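Local structure of protein MJ1225 (Methanocaldococcus jannaschii, 3KH5) at residues I14-P19 / P39-G44; N46-I51 / N125-L130; V94-E99 / G117-N122. The protein binds AMP and ADP through four CBS domains and is probably an archaeal relative of the gamma subunit of AMP-activated protein kinase, with an unknown cellular role. All blocks are in the same frame, centred on the assembly; numbering follows the deposited sequence.

Contact 1 of 3, residues I14-P19 / P39-G44; sequences IVTVYP and PVVNAG. With ADP (adenosine-5'-diphosphate), chain B.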
loop_
_atom_site.group_PDB
_atom_site.type_symbol
_atom_site.label_atom_id
_atom_site.label_comp_id
_atom_site.label_asym_id
_atom_site.label_seq_id
_atom_site.Cartn_x
_atom_site.Cartn_y
_atom_site.Cartn_z
ATOM N N ILE A 14 7.397 14.213 -8.673
ATOM C CA ILE A 14 7.130 12.827 -8.339
ATOM C C ILE A 14 8.445 12.122 -8.060
ATOM O O ILE A 14 9.380 12.184 -8.862
ATOM C CB ILE A 14 6.299 12.115 -9.431
ATOM C CG1 ILE A 14 4.975 12.860 -9.667
ATOM C CG2 ILE A 14 6.043 10.648 -9.067
ATOM C CD1 ILE A 14 4.196 13.235 -8.386
ATOM N N VAL A 15 8.511 11.482 -6.897
ATOM C CA VAL A 15 9.667 10.681 -6.504
ATOM C C VAL A 15 9.680 9.378 -7.310
ATOM O O VAL A 15 8.712 8.615 -7.293
ATOM C CB VAL A 15 9.671 10.396 -4.977
ATOM C CG1 VAL A 15 10.764 9.411 -4.609
ATOM C CG2 VAL A 15 9.846 11.691 -4.192
ATOM N N THR A 16 10.779 9.144 -8.023
ATOM C CA THR A 16 10.903 7.984 -8.899
ATOM C C THR A 16 12.207 7.233 -8.667
ATOM O O THR A 16 13.124 7.737 -8.008
ATOM C CB THR A 16 10.859 8.393 -10.391
ATOM O OG1 THR A 16 11.956 9.269 -10.680
ATOM C CG2 THR A 16 9.555 9.092 -10.736
ATOM N N VAL A 17 12.271 6.020 -9.211
ATOM C CA VAL A 17 13.531 5.289 -9.376
ATOM C C VAL A 17 13.716 4.860 -10.847
ATOM O O VAL A 17 12.820 5.057 -11.675
ATOM C CB VAL A 17 13.643 4.065 -8.414
ATOM C CG1 VAL A 17 13.571 4.510 -6.955
ATOM C CG2 VAL A 17 12.573 3.016 -8.718
ATOM N N TYR A 18 14.881 4.290 -11.162
ATOM C CA TYR A 18 15.197 3.798 -12.513
ATOM C C TYR A 18 15.227 2.279 -12.533
ATOM O O TYR A 18 15.339 1.661 -11.474
ATOM C CB TYR A 18 16.543 4.353 -12.982
ATOM C CG TYR A 18 16.639 5.830 -12.758
ATOM C CD1 TYR A 18 15.929 6.721 -13.563
ATOM C CD2 TYR A 18 17.397 6.345 -11.712
ATOM C CE1 TYR A 18 15.994 8.091 -13.345
ATOM C CE2 TYR A 18 17.472 7.710 -11.484
ATOM C CZ TYR A 18 16.769 8.579 -12.304
ATOM O OH TYR A 18 16.841 9.935 -12.079
ATOM N N PRO A 19 15.131 1.664 -13.734
ATOM C CA PRO A 19 15.146 0.201 -13.804
ATOM C C PRO A 19 16.412 -0.406 -13.208
ATOM O O PRO A 19 16.368 -1.522 -12.682
ATOM C CB PRO A 19 15.096 -0.084 -15.313
ATOM C CG PRO A 19 14.462 1.115 -15.898
ATOM C CD PRO A 19 14.913 2.270 -15.062
ATOM N N PRO A 39 6.967 5.148 -9.176
ATOM C CA PRO A 39 7.109 4.935 -10.617
ATOM C C PRO A 39 8.557 4.663 -10.986
ATOM O O PRO A 39 9.476 5.273 -10.426
ATOM C CB PRO A 39 6.660 6.271 -11.221
ATOM C CG PRO A 39 5.746 6.847 -10.217
ATOM C CD PRO A 39 6.320 6.444 -8.887
ATOM N N VAL A 40 8.741 3.725 -11.904
ATOM C CA VAL A 40 10.046 3.426 -12.450
ATOM C C VAL A 40 10.078 4.050 -13.845
ATOM O O VAL A 40 9.206 3.788 -14.683
ATOM C CB VAL A 40 10.336 1.906 -12.457
ATOM C CG1 VAL A 40 11.763 1.635 -12.906
ATOM C CG2 VAL A 40 10.112 1.311 -11.064
ATOM N N VAL A 41 11.062 4.917 -14.066
ATOM C CA VAL A 41 11.169 5.675 -15.312
ATOM C C VAL A 41 12.551 5.504 -15.959
ATOM O O VAL A 41 13.525 5.199 -15.267
ATOM C CB VAL A 41 10.886 7.190 -15.085
ATOM C CG1 VAL A 41 9.464 7.428 -14.578
ATOM C CG2 VAL A 41 11.931 7.836 -14.162
ATOM N N ASN A 42 12.640 5.697 -17.274
ATOM C CA ASN A 42 13.946 5.798 -17.937
ATOM C C ASN A 42 14.652 7.097 -17.543
ATOM O O ASN A 42 13.991 8.119 -17.336
ATOM C CB ASN A 42 13.796 5.759 -19.456
ATOM C CG ASN A 42 13.208 4.460 -19.959
ATOM O OD1 ASN A 42 12.399 4.454 -20.887
ATOM N ND2 ASN A 42 13.610 3.349 -19.352
ATOM N N ALA A 43 15.988 7.066 -17.478
ATOM C CA ALA A 43 16.758 8.216 -16.935
ATOM C C ALA A 43 16.975 9.531 -17.750
ATOM O O ALA A 43 16.956 10.605 -17.141
ATOM C CB ALA A 43 18.112 7.717 -16.380
ATOM N N GLY A 44 17.138 9.522 -19.072
ATOM C CA GLY A 44 16.525 8.626 -20.022
ATOM C C GLY A 44 15.625 9.641 -20.712
ATOM O O GLY A 44 16.013 10.815 -20.892
HETATM P PB ADP B . 0.725 5.355 -1.580
HETATM O O1B ADP B . 1.968 6.014 -1.114
HETATM O O2B ADP B . 0.061 4.439 -0.415
HETATM O O3B ADP B . 0.972 4.332 -2.785
HETATM P PA ADP B . -1.322 7.107 -0.935
HETATM O O1A ADP B . -0.827 7.090 0.478
HETATM O O2A ADP B . -2.229 8.369 -1.467
HETATM O O3A ADP B . -0.401 6.389 -2.083
HETATM O "O5'" ADP B . -0.154 8.238 -1.225
HETATM C "C5'" ADP B . 0.477 9.100 -0.224
HETATM C "C4'" ADP B . 0.406 10.611 -0.601
HETATM O "O4'" ADP B . 1.633 11.138 -1.200
HETATM C "C3'" ADP B . -0.719 10.807 -1.620
HETATM O "O3'" ADP B . -1.553 11.919 -1.235
HETATM C "C2'" ADP B . -0.031 11.074 -2.956
HETATM O "O2'" ADP B . -0.607 12.263 -3.501
HETATM C "C1'" ADP B . 1.458 11.313 -2.644
HETATM N N9 ADP B . 2.460 10.408 -3.340
HETATM C C8 ADP B . 2.405 9.076 -3.431
HETATM N N7 ADP B . 3.467 8.625 -4.104
HETATM C C5 ADP B . 4.214 9.672 -4.442
HETATM C C6 ADP B . 5.416 9.826 -5.136
HETATM N N6 ADP B . 6.060 8.767 -5.623
HETATM N N1 ADP B . 5.916 11.064 -5.310
HETATM C C2 ADP B . 5.280 12.129 -4.834
HETATM N N3 ADP B . 4.136 12.013 -4.168
HETATM C C4 ADP B . 3.576 10.806 -3.959
#
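Tyr18 lays its ring beside the turn that follows strand 37-41. Its CD1 edge meets the carbonyl of Val41 close to the ring plane, with CD1 3.3 Å from Val41 O, and CD1 and CE1 also touch the methyl of Ala43. Pro19 brings its CD to that carbonyl too, while Val40 CG1 lies 3.5 Å from Pro19 N. Val40 CG1 stands anti to its own backbone N (chi1 -174°), which leaves CG2 to meet Val17 CG2 at 3.8 Å. On the other side of the backbone, Thr16 crosses both Pro39 and Val41 at about a right angle, its CG2 near Pro39 CB and its OG1 3.8 Å from Val41 CG2. Between the segments run two nearly straight bonds, Val17 N to Pro39 O (3.1 Å) and Val41 N to Val17 O (3.0 Å). Just upstream, Val15 reads the adenine of ADP with its backbone: its N donates to N1 and its O receives N6, each at 3.1 Å. The adenine bonds thus come from the Val15 backbone, with its CB near N1, and two backbone hydrogen bonds flanked by apolar contacts join this loop to strand 37-41.

Contact 2 of 3, residues N46-I51 / N125-L130; sequences NKVVGI and NQLISL. With ADP (adenosine-5'-diphosphate), chain D.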
loop_
_atom_site.group_PDB
_atom_site.type_symbol
_atom_site.label_atom_id
_atom_site.label_comp_id
_atom_site.label_asym_id
_atom_site.label_seq_id
_atom_site.Cartn_x
_atom_site.Cartn_y
_atom_site.Cartn_z
ATOM N N ASN A 46 12.367 9.858 -19.379
ATOM C CA ASN A 46 11.338 9.964 -18.333
ATOM C C ASN A 46 10.065 9.156 -18.610
ATOM O O ASN A 46 9.017 9.424 -18.018
ATOM C CB ASN A 46 10.994 11.438 -18.037
ATOM C CG ASN A 46 10.801 11.700 -16.550
ATOM O OD1 ASN A 46 11.490 11.117 -15.709
ATOM N ND2 ASN A 46 9.875 12.596 -16.217
ATOM N N LYS A 47 10.154 8.170 -19.496
ATOM C CA LYS A 47 9.006 7.316 -19.784
ATOM C C LYS A 47 8.771 6.324 -18.655
ATOM O O LYS A 47 9.718 5.732 -18.133
ATOM C CB LYS A 47 9.192 6.571 -21.106
ATOM C CG LYS A 47 9.036 7.456 -22.330
ATOM C CD LYS A 47 9.411 6.729 -23.611
ATOM C CE LYS A 47 9.438 7.699 -24.786
ATOM N NZ LYS A 47 9.854 7.044 -26.057
ATOM N N VAL A 48 7.503 6.155 -18.286
ATOM C CA VAL A 48 7.107 5.184 -17.266
ATOM C C VAL A 48 7.257 3.773 -17.821
ATOM O O VAL A 48 6.593 3.403 -18.793
ATOM C CB VAL A 48 5.650 5.406 -16.784
ATOM C CG1 VAL A 48 5.240 4.334 -15.771
ATOM C CG2 VAL A 48 5.493 6.792 -16.178
ATOM N N VAL A 49 8.147 2.997 -17.211
ATOM C CA VAL A 49 8.382 1.623 -17.641
ATOM C C VAL A 49 8.025 0.617 -16.550
ATOM O O VAL A 49 8.082 -0.591 -16.778
ATOM C CB VAL A 49 9.844 1.391 -18.132
ATOM C CG1 VAL A 49 10.167 2.276 -19.337
ATOM C CG2 VAL A 49 10.853 1.605 -16.999
ATOM N N GLY A 50 7.654 1.106 -15.372
ATOM C CA GLY A 50 7.308 0.214 -14.267
ATOM C C GLY A 50 6.817 0.971 -13.052
ATOM O O GLY A 50 6.745 2.201 -13.067
ATOM N N ILE A 51 6.465 0.228 -12.006
ATOM C CA ILE A 51 6.067 0.798 -10.721
ATOM C C ILE A 51 6.399 -0.214 -9.620
ATOM O O ILE A 51 6.311 -1.425 -9.836
ATOM C CB ILE A 51 4.563 1.208 -10.711
ATOM C CG1 ILE A 51 4.219 2.045 -9.470
ATOM C CG2 ILE A 51 3.643 -0.016 -10.863
ATOM C CD1 ILE A 51 2.970 2.908 -9.629
ATOM N N ASN A 125 4.167 8.774 -23.139
ATOM C CA ASN A 125 4.259 7.958 -21.916
ATOM C C ASN A 125 5.284 8.499 -20.905
ATOM O O ASN A 125 5.729 7.782 -20.004
ATOM C CB ASN A 125 4.525 6.479 -22.253
ATOM C CG ASN A 125 4.218 5.543 -21.094
ATOM O OD1 ASN A 125 3.123 5.569 -20.527
ATOM N ND2 ASN A 125 5.183 4.700 -20.746
ATOM N N GLN A 126 5.643 9.774 -21.064
ATOM C CA GLN A 126 6.546 10.460 -20.142
ATOM C C GLN A 126 5.778 10.825 -18.880
ATOM O O GLN A 126 4.616 11.229 -18.955
ATOM C CB GLN A 126 7.125 11.727 -20.787
ATOM C CG GLN A 126 8.126 11.487 -21.918
ATOM C CD GLN A 126 8.656 12.784 -22.520
ATOM O OE1 GLN A 126 7.904 13.572 -23.092
ATOM N NE2 GLN A 126 9.964 13.006 -22.395
ATOM N N LEU A 127 6.424 10.684 -17.727
ATOM C CA LEU A 127 5.773 10.986 -16.457
ATOM C C LEU A 127 5.488 12.481 -16.325
ATOM O O LEU A 127 6.390 13.309 -16.472
ATOM C CB LEU A 127 6.616 10.498 -15.277
ATOM C CG LEU A 127 5.971 10.647 -13.895
ATOM C CD1 LEU A 127 4.810 9.675 -13.720
ATOM C CD2 LEU A 127 7.001 10.441 -12.806
ATOM N N ILE A 128 4.228 12.807 -16.052
ATOM C CA ILE A 128 3.790 14.186 -15.855
ATOM C C ILE A 128 3.521 14.435 -14.372
ATOM O O ILE A 128 4.046 15.386 -13.785
ATOM C CB ILE A 128 2.527 14.506 -16.719
ATOM C CG1 ILE A 128 2.883 14.585 -18.217
ATOM C CG2 ILE A 128 1.838 15.798 -16.259
ATOM C CD1 ILE A 128 4.158 15.398 -18.542
ATOM N N SER A 129 2.709 13.561 -13.780
ATOM C CA SER A 129 2.346 13.640 -12.371
ATOM C C SER A 129 1.896 12.266 -11.875
ATOM O O SER A 129 2.265 11.238 -12.449
ATOM C CB SER A 129 1.231 14.674 -12.168
ATOM O OG SER A 129 1.076 14.986 -10.793
ATOM N N LEU A 130 1.096 12.262 -10.811
ATOM C CA LEU A 130 0.522 11.052 -10.233
ATOM C C LEU A 130 -0.700 11.442 -9.413
ATOM O O LEU A 130 -0.699 12.469 -8.732
ATOM C CB LEU A 130 1.537 10.334 -9.339
ATOM C CG LEU A 130 1.083 9.020 -8.689
ATOM C CD1 LEU A 130 1.798 7.835 -9.324
ATOM C CD2 LEU A 130 1.387 9.067 -7.206
HETATM P PB ADP D . -2.579 -0.233 -4.530
HETATM O O1B ADP D . -3.831 -1.007 -4.295
HETATM O O2B ADP D . -2.230 0.734 -3.267
HETATM O O3B ADP D . -2.635 0.740 -5.821
HETATM P PA ADP D . -0.602 -1.673 -3.510
HETATM O O1A ADP D . -0.949 -2.946 -2.840
HETATM O O2A ADP D . 0.926 -1.145 -3.301
HETATM O O3A ADP D . -1.317 -1.143 -4.820
HETATM O "O5'" ADP D . 0.137 -2.608 -4.651
HETATM C "C5'" ADP D . -0.366 -3.893 -5.135
HETATM C "C4'" ADP D . 0.275 -4.301 -6.498
HETATM O "O4'" ADP D . -0.295 -3.438 -7.534
HETATM C "C3'" ADP D . 1.809 -4.147 -6.583
HETATM O "O3'" ADP D . 2.346 -5.257 -7.315
HETATM C "C2'" ADP D . 1.987 -2.836 -7.355
HETATM O "O2'" ADP D . 3.218 -2.803 -8.096
HETATM C "C1'" ADP D . 0.795 -2.874 -8.304
HETATM N N9 ADP D . 0.415 -1.500 -8.747
HETATM C C8 ADP D . 0.198 -0.405 -8.008
HETATM N N7 ADP D . -0.126 0.615 -8.813
HETATM C C5 ADP D . -0.114 0.162 -10.063
HETATM C C6 ADP D . -0.361 0.727 -11.307
HETATM N N6 ADP D . -0.692 2.010 -11.421
HETATM N N1 ADP D . -0.256 -0.049 -12.400
HETATM C C2 ADP D . 0.074 -1.333 -12.313
HETATM N N3 ADP D . 0.315 -1.901 -11.141
HETATM C C4 ADP D . 0.227 -1.179 -10.014
#
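Asn46 and Asn125 each lend a backbone carbonyl to the opposite segment, and the two exchanges are reciprocal. Leu127 N bonds to Asn46 O at 2.9 Å, and Val48 N to Asn125 O at 3.0 Å. Lys47 and Gln126 sit between these bonds with their CA atoms only 4.0 Å apart, and each turns its CA-H to the same carbonyls: Lys47 CA lies 3.3 Å from Asn125 O, and Gln126 CA approaches Asn46 O. Each carbonyl therefore receives one N-H and one weaker C-H. Both asparagines have positive phi, near 67°, the same backbone bend leading into each strand.

One side-chain bond joins this pattern. With CG anti to the backbone N (chi1 -163°), Asn125 brings ND2 to 2.7 Å from Val48 O, but the angle at the hydrogen is only 122° and the bond is weak.

The apolar contacts are few. Val48 CG2 meets Leu127 CD1 at 3.8 Å, the two side chains crossing at a slant, and CG of Lys47 and CG of Gln126 also come near each other. The amide of Gln126 turns to Asn45, whose backbone O accepts a bond from NE2. Farther down its strand, Ile51 sets CG2 over one face of the adenine of ADP, 3.7 Å from C4.

The bridge links the starts of strands 48-53 and 127-132, which belong to the first and second CBS domains, as in the paired domains of a Bateman module. Strand 48-53 pairs antiparallel with strand 37-41, with a classic beta bulge at Val49 and Gly50 facing Val40; strand 127-132 pairs antiparallel with strand 117-121, with a matching bulge at Ile128 and Ser129 facing Ile120.

Contact 3 of 3, residues V94-E99 / G117-N122; sequences VITLKE and GAPIVN. With ADP (adenosine-5'-diphosphate), chain D.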
loop_
_atom_site.group_PDB
_atom_site.type_symbol
_atom_site.label_atom_id
_atom_site.label_comp_id
_atom_site.label_asym_id
_atom_site.label_seq_id
_atom_site.Cartn_x
_atom_site.Cartn_y
_atom_site.Cartn_z
ATOM N N VAL A 94 2.145 -0.841 -16.629
ATOM C CA VAL A 94 1.608 0.034 -15.593
ATOM C C VAL A 94 0.235 0.564 -16.001
ATOM O O VAL A 94 0.003 0.875 -17.168
ATOM C CB VAL A 94 2.594 1.204 -15.300
ATOM C CG1 VAL A 94 2.083 2.110 -14.181
ATOM C CG2 VAL A 94 3.972 0.661 -14.954
ATOM N N ILE A 95 -0.681 0.640 -15.044
ATOM C CA ILE A 95 -1.934 1.343 -15.265
ATOM C C ILE A 95 -1.688 2.841 -15.085
ATOM O O ILE A 95 -1.387 3.303 -13.976
ATOM C CB ILE A 95 -3.037 0.852 -14.310
ATOM C CG1 ILE A 95 -3.402 -0.599 -14.636
ATOM C CG2 ILE A 95 -4.274 1.748 -14.407
ATOM C CD1 ILE A 95 -4.284 -1.259 -13.604
ATOM N N THR A 96 -1.805 3.593 -16.180
ATOM C CA THR A 96 -1.616 5.048 -16.156
ATOM C C THR A 96 -2.856 5.821 -16.632
ATOM O O THR A 96 -3.790 5.234 -17.193
ATOM C CB THR A 96 -0.387 5.505 -17.005
ATOM O OG1 THR A 96 -0.674 5.361 -18.403
ATOM C CG2 THR A 96 0.878 4.721 -16.655
ATOM N N LEU A 97 -2.845 7.137 -16.402
ATOM C CA LEU A 97 -3.826 8.066 -16.988
ATOM C C LEU A 97 -3.153 9.100 -17.906
ATOM O O LEU A 97 -2.026 9.536 -17.649
ATOM C CB LEU A 97 -4.645 8.772 -15.897
ATOM C CG LEU A 97 -5.434 7.931 -14.882
ATOM C CD1 LEU A 97 -5.772 8.753 -13.658
ATOM C CD2 LEU A 97 -6.694 7.292 -15.474
ATOM N N LYS A 98 -3.855 9.470 -18.979
ATOM C CA LYS A 98 -3.399 10.497 -19.927
ATOM C C LYS A 98 -3.529 11.872 -19.285
ATOM O O LYS A 98 -4.391 12.063 -18.424
ATOM C CB LYS A 98 -4.224 10.436 -21.221
ATOM C CG LYS A 98 -4.047 9.152 -22.032
ATOM C CD LYS A 98 -2.655 9.077 -22.648
ATOM C CE LYS A 98 -2.286 7.651 -23.026
ATOM N NZ LYS A 98 -0.812 7.531 -23.319
ATOM N N GLU A 99 -2.690 12.830 -19.685
ATOM C CA GLU A 99 -2.711 14.156 -19.034
ATOM C C GLU A 99 -4.028 14.931 -19.212
ATOM O O GLU A 99 -4.282 15.914 -18.502
ATOM C CB GLU A 99 -1.471 15.023 -19.362
ATOM C CG GLU A 99 -1.089 15.157 -20.842
ATOM C CD GLU A 99 0.123 16.072 -21.069
ATOM O OE1 GLU A 99 0.531 16.796 -20.129
ATOM O OE2 GLU A 99 0.661 16.074 -22.197
ATOM N N GLY A 117 -3.392 4.208 -6.973
ATOM C CA GLY A 117 -2.608 5.345 -7.462
ATOM C C GLY A 117 -2.166 5.061 -8.882
ATOM O O GLY A 117 -1.879 3.913 -9.227
ATOM N N ALA A 118 -2.120 6.100 -9.711
ATOM C CA ALA A 118 -1.773 5.940 -11.123
ATOM C C ALA A 118 -0.915 7.091 -11.638
ATOM O O ALA A 118 -1.275 8.256 -11.449
ATOM C CB ALA A 118 -3.040 5.802 -11.970
ATOM N N PRO A 119 0.221 6.771 -12.290
ATOM C CA PRO A 119 1.008 7.802 -12.957
ATOM C C PRO A 119 0.173 8.510 -14.024
ATOM O O PRO A 119 -0.633 7.873 -14.709
ATOM C CB PRO A 119 2.141 7.004 -13.615
ATOM C CG PRO A 119 2.256 5.769 -12.797
ATOM C CD PRO A 119 0.841 5.439 -12.432
ATOM N N ILE A 120 0.338 9.822 -14.129
ATOM C CA ILE A 120 -0.283 10.578 -15.208
ATOM C C ILE A 120 0.804 10.820 -16.240
ATOM O O ILE A 120 1.879 11.330 -15.910
ATOM C CB ILE A 120 -0.891 11.905 -14.712
ATOM C CG1 ILE A 120 -2.055 11.622 -13.756
ATOM C CG2 ILE A 120 -1.388 12.750 -15.885
ATOM C CD1 ILE A 120 -2.241 12.685 -12.685
ATOM N N VAL A 121 0.535 10.423 -17.481
ATOM C CA VAL A 121 1.537 10.498 -18.542
ATOM C C VAL A 121 1.062 11.326 -19.729
ATOM O O VAL A 121 -0.140 11.518 -19.931
ATOM C CB VAL A 121 1.975 9.089 -19.051
ATOM C CG1 VAL A 121 2.505 8.230 -17.908
ATOM C CG2 VAL A 121 0.833 8.375 -19.785
ATOM N N ASN A 122 2.017 11.818 -20.515
ATOM C CA ASN A 122 1.670 12.486 -21.760
ATOM C C ASN A 122 1.572 11.480 -22.900
ATOM O O ASN A 122 1.549 10.268 -22.664
ATOM C CB ASN A 122 2.639 13.641 -22.073
ATOM C CG ASN A 122 4.068 13.183 -22.312
ATOM O OD1 ASN A 122 4.338 12.002 -22.544
ATOM N ND2 ASN A 122 4.999 14.129 -22.264
HETATM P PB ADP D . -2.579 -0.233 -4.530
HETATM O O1B ADP D . -3.831 -1.007 -4.295
HETATM O O2B ADP D . -2.230 0.734 -3.267
HETATM O O3B ADP D . -2.635 0.740 -5.821
HETATM P PA ADP D . -0.602 -1.673 -3.510
HETATM O O1A ADP D . -0.949 -2.946 -2.840
HETATM O O2A ADP D . 0.926 -1.145 -3.301
HETATM O O3A ADP D . -1.317 -1.143 -4.820
HETATM O "O5'" ADP D . 0.137 -2.608 -4.651
HETATM C "C5'" ADP D . -0.366 -3.893 -5.135
HETATM C "C4'" ADP D . 0.275 -4.301 -6.498
HETATM O "O4'" ADP D . -0.295 -3.438 -7.534
HETATM C "C3'" ADP D . 1.809 -4.147 -6.583
HETATM O "O3'" ADP D . 2.346 -5.257 -7.315
HETATM C "C2'" ADP D . 1.987 -2.836 -7.355
HETATM O "O2'" ADP D . 3.218 -2.803 -8.096
HETATM C "C1'" ADP D . 0.795 -2.874 -8.304
HETATM N N9 ADP D . 0.415 -1.500 -8.747
HETATM C C8 ADP D . 0.198 -0.405 -8.008
HETATM N N7 ADP D . -0.126 0.615 -8.813
HETATM C C5 ADP D . -0.114 0.162 -10.063
HETATM C C6 ADP D . -0.361 0.727 -11.307
HETATM N N6 ADP D . -0.692 2.010 -11.421
HETATM N N1 ADP D . -0.256 -0.049 -12.400
HETATM C C2 ADP D . 0.074 -1.333 -12.313
HETATM N N3 ADP D . 0.315 -1.901 -11.141
HETATM C C4 ADP D . 0.227 -1.179 -10.014
#
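The beta-alpha-beta unit of the second CBS domain closes here: strand 97-98 leads through helix 103-112 to strand 117-121, and Leu97 and Lys98 pair in parallel with Ile120 and Val121. Leu97 supplies both strong bonds. Its N reaches Pro119 O at 2.9 Å, and its O takes Val121 N at 2.7 Å, almost in line with the carbonyl. A weak third bond runs from Glu99 N to Val121 O.

The loop ahead of the short strand holds the adenine of ADP. Ile95 N donates to N1 (2.8 Å), and N6 gives one hydrogen to Ile95 O (2.9 Å) and the other to Gly117 O (3.1 Å), so the amino group is gripped from both segments. Val94 CG1 lies above the plane of the base near N1 and N6, and also touches Pro119 CG.

Leu97 packs on helix 103-112, and both Leu97 and Ile120 touch Ile131 of strand 127-132. On the other side of the sheet, Val121 has CG1 anti to the carbonyl carbon (chi1 -57°) and against Thr96 CB and CG2, while its CG2 meets Thr96 OG1 at 3.6 Å. Val48 of the first CBS domain also touches Val121. With an alanine here both methyls are gone, which would probably open a gap between Thr96 and Val48, with Pro119 still beside Thr96 CG2.

At the far end Glu99 and Asn122 run side by side, pointing the same way. Asn122 OD1 is engaged by the backbone N of Glu124 and of Gln126, and the carboxylate and amide planes stand 61° apart, with Glu99 OE2 3.1 Å from Asn122 CB.

How the contacts relate
The three contacts form a row on one side of the chain's centre, contact 2 in the middle with its centre about 7 Å from each of the others, whose centres are about 14 Å apart. Contact 1 comes first along the chain and lies in the first CBS domain; contact 3 lies in the second, and its residues fall between the two segments of contact 2. Contact 2 bridges the domains: it shares the sheet of strands 37-41 and 48-53 with contact 1, and that of strands 117-121 and 127-132 with contact 3. Contacts 1 and 3 each hold the adenine of a different ADP, so the row joins two pockets that hold adenine in a similar way across the domain pair.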